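Local structure of cell cycle regulatory protein GcrA (Caulobacter crescentus, 5YIU) at residues L15-L20 with K43-L49. The protein activates transcription as a cell cycle regulator, binding DNA through the small helical domain described here. Sequence-based numbering, arbitrary orientation.
Sequences LKKLWL and KVHRLGL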
loop_
_atom_site.group_PDB
_atom_site.type_symbol
_atom_site.label_atom_id
_atom_site.label_comp_id
_atom_site.label_asym_id
_atom_site.label_seq_id
_atom_site.Cartn_x
_atom_site.Cartn_y
_atom_site.Cartn_z
ATOM N N LEU A 15 0.315 4.406 -3.144
ATOM C CA LEU A 15 -0.378 3.139 -3.334
ATOM C C LEU A 15 -1.422 3.263 -4.432
ATOM O O LEU A 15 -1.528 2.398 -5.314
ATOM C CB LEU A 15 -1.029 2.693 -2.023
ATOM C CG LEU A 15 -1.828 1.381 -2.064
ATOM C CD1 LEU A 15 -1.741 0.652 -0.723
ATOM C CD2 LEU A 15 -3.286 1.640 -2.404
ATOM N N LYS A 16 -2.200 4.337 -4.366
ATOM C CA LYS A 16 -3.274 4.558 -5.321
ATOM C C LYS A 16 -2.738 4.662 -6.749
ATOM O O LYS A 16 -3.236 3.980 -7.650
ATOM C CB LYS A 16 -4.057 5.808 -4.933
ATOM C CG LYS A 16 -5.180 6.171 -5.876
ATOM C CD LYS A 16 -5.867 7.434 -5.390
ATOM C CE LYS A 16 -6.682 8.064 -6.496
ATOM N NZ LYS A 16 -7.325 9.332 -6.059
ATOM N N LYS A 17 -1.716 5.488 -6.957
ATOM C CA LYS A 17 -1.135 5.661 -8.286
ATOM C C LYS A 17 -0.580 4.353 -8.834
ATOM O O LYS A 17 -0.853 3.980 -9.974
ATOM C CB LYS A 17 -0.028 6.720 -8.252
ATOM C CG LYS A 17 -0.522 8.146 -8.081
ATOM C CD LYS A 17 0.638 9.099 -7.805
ATOM C CE LYS A 17 0.195 10.561 -7.883
ATOM N NZ LYS A 17 1.347 11.507 -7.812
ATOM N N LEU A 18 0.192 3.651 -8.016
ATOM C CA LEU A 18 0.809 2.403 -8.443
ATOM C C LEU A 18 -0.221 1.310 -8.709
ATOM O O LEU A 18 -0.074 0.510 -9.641
ATOM C CB LEU A 18 1.850 1.935 -7.429
ATOM C CG LEU A 18 3.039 2.877 -7.236
ATOM C CD1 LEU A 18 4.038 2.268 -6.258
ATOM C CD2 LEU A 18 3.713 3.233 -8.570
ATOM N N TRP A 19 -1.268 1.277 -7.901
ATOM C CA TRP A 19 -2.328 0.304 -8.127
ATOM C C TRP A 19 -3.025 0.586 -9.458
ATOM O O TRP A 19 -3.256 -0.329 -10.252
ATOM C CB TRP A 19 -3.327 0.302 -6.968
ATOM C CG TRP A 19 -4.340 -0.785 -7.082
ATOM C CD1 TRP A 19 -5.617 -0.668 -7.541
ATOM C CD2 TRP A 19 -4.154 -2.166 -6.757
ATOM N NE1 TRP A 19 -6.243 -1.885 -7.508
ATOM C CE2 TRP A 19 -5.367 -2.825 -7.029
ATOM C CE3 TRP A 19 -3.074 -2.911 -6.265
ATOM C CZ2 TRP A 19 -5.540 -4.192 -6.816
ATOM C CZ3 TRP A 19 -3.247 -4.269 -6.051
ATOM C CH2 TRP A 19 -4.472 -4.895 -6.328
ATOM N N LEU A 20 -3.349 1.854 -9.705
ATOM C CA LEU A 20 -3.960 2.244 -10.973
ATOM C C LEU A 20 -3.017 1.996 -12.150
ATOM O O LEU A 20 -3.478 1.715 -13.249
ATOM C CB LEU A 20 -4.410 3.706 -10.932
ATOM C CG LEU A 20 -5.546 4.003 -9.945
ATOM C CD1 LEU A 20 -5.752 5.512 -9.842
ATOM C CD2 LEU A 20 -6.838 3.290 -10.332
ATOM N N LYS A 43 -5.583 -2.451 2.347
ATOM C CA LYS A 43 -5.737 -1.014 2.146
ATOM C C LYS A 43 -6.421 -0.688 0.818
ATOM O O LYS A 43 -7.270 0.199 0.766
ATOM C CB LYS A 43 -4.380 -0.310 2.257
ATOM C CG LYS A 43 -4.439 1.205 2.147
ATOM C CD LYS A 43 -5.323 1.823 3.214
ATOM C CE LYS A 43 -5.184 3.333 3.216
ATOM N NZ LYS A 43 -6.090 3.960 4.225
ATOM N N VAL A 44 -6.036 -1.382 -0.255
ATOM C CA VAL A 44 -6.725 -1.252 -1.542
ATOM C C VAL A 44 -8.222 -1.506 -1.366
ATOM O O VAL A 44 -9.062 -0.765 -1.892
ATOM C CB VAL A 44 -6.152 -2.241 -2.567
ATOM C CG1 VAL A 44 -7.050 -2.338 -3.791
ATOM C CG2 VAL A 44 -4.728 -1.841 -2.967
ATOM N N HIS A 45 -8.547 -2.539 -0.605
ATOM C CA HIS A 45 -9.931 -2.823 -0.291
ATOM C C HIS A 45 -10.620 -1.670 0.440
ATOM O O HIS A 45 -11.713 -1.250 0.065
ATOM C CB HIS A 45 -10.025 -4.102 0.536
ATOM C CG HIS A 45 -11.427 -4.540 0.799
ATOM N ND1 HIS A 45 -12.011 -4.471 2.045
ATOM C CD2 HIS A 45 -12.371 -5.043 -0.033
ATOM C CE1 HIS A 45 -13.251 -4.922 1.972
ATOM N NE2 HIS A 45 -13.494 -5.274 0.723
ATOM N N ARG A 46 -9.989 -1.147 1.484
ATOM C CA ARG A 46 -10.606 -0.053 2.243
ATOM C C ARG A 46 -10.756 1.239 1.434
ATOM O O ARG A 46 -11.666 2.034 1.681
ATOM C CB ARG A 46 -9.857 0.188 3.558
ATOM C CG ARG A 46 -9.893 -1.026 4.476
ATOM C CD ARG A 46 -9.501 -0.707 5.901
ATOM N NE ARG A 46 -8.151 -0.159 6.052
ATOM C CZ ARG A 46 -7.026 -0.869 6.031
ATOM N NH1 ARG A 46 -5.869 -0.243 6.220
ATOM N NH2 ARG A 46 -7.048 -2.177 5.807
ATOM N N LEU A 47 -9.872 1.439 0.460
ATOM C CA LEU A 47 -9.929 2.603 -0.426
ATOM C C LEU A 47 -10.981 2.461 -1.526
ATOM O O LEU A 47 -11.283 3.431 -2.235
ATOM C CB LEU A 47 -8.560 2.865 -1.052
ATOM C CG LEU A 47 -7.475 3.370 -0.106
ATOM C CD1 LEU A 47 -6.137 3.343 -0.807
ATOM C CD2 LEU A 47 -7.810 4.779 0.350
ATOM N N GLY A 48 -11.526 1.260 -1.681
ATOM C CA GLY A 48 -12.541 1.021 -2.698
ATOM C C GLY A 48 -12.020 0.893 -4.118
ATOM O O GLY A 48 -12.788 1.005 -5.076
ATOM N N LEU A 49 -10.724 0.632 -4.262
ATOM C CA LEU A 49 -10.080 0.567 -5.574
ATOM C C LEU A 49 -10.300 -0.764 -6.287
ATOM O O LEU A 49 -10.301 -1.821 -5.669
ATOM C CB LEU A 49 -8.585 0.846 -5.434
ATOM C CG LEU A 49 -8.220 2.290 -5.106
ATOM C CD1 LEU A 49 -6.770 2.377 -4.669
ATOM C CD2 LEU A 49 -8.469 3.209 -6.301
#
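In the three-helix, helix-turn-helix-like DNA-binding domain of GcrA, helix 9-21 meets helix 37-47 and the C-terminal residues that follow it where Leu15 and Trp19 face Val44, Leu47 and Leu49. The local axes are nearly perpendicular, at 95°, and come no closer than 11.3 Å, a gap bridged by side chains. Val44 lies across the Trp19 indole: its CG1 sits 4.0 Å from the centroid of the five-membered ring of Trp19 and 23° off the ring normal, a CH-pi contact over one face. The other methyl, Val44 CG2, touches both Trp19 CE3 and Leu15 CD2, 3.8 Å from each. Leu15 extends with CG anti to its own N (chi1 179°), which carries CD2 to 3.7 Å from Leu47 CD1 while CD1 rests on the aliphatic CB and CG of Lys43. Trp7 adds to the cluster by touching both Leu15 and Lys43.

Gly48, with positive phi, ends the helix in a Schellman motif, Leu49 N bonding to Val44 O (3.2 Å) and Gly48 N to His45 O (3.1 Å). The turn brings Leu49 CB within 3.9 Å of Trp19 CD1, and Leu49 CD1 reaches over the backbone of Lys16. Ile28 of helix 25-32 also touches Trp19, which therefore contacts both other helices. Replacing Trp19 by an alanine removes the aromatic partner of Val44 CG1 and would probably open a gap between helix 9-21 and the Val44 and Leu49 side chains. The side chains meet almost wholly through carbon, without hydrogen bonds between the segments, consistent with hydrophobic packing: Leu15 and Val44 are its buried part, Leu49 its outer margin.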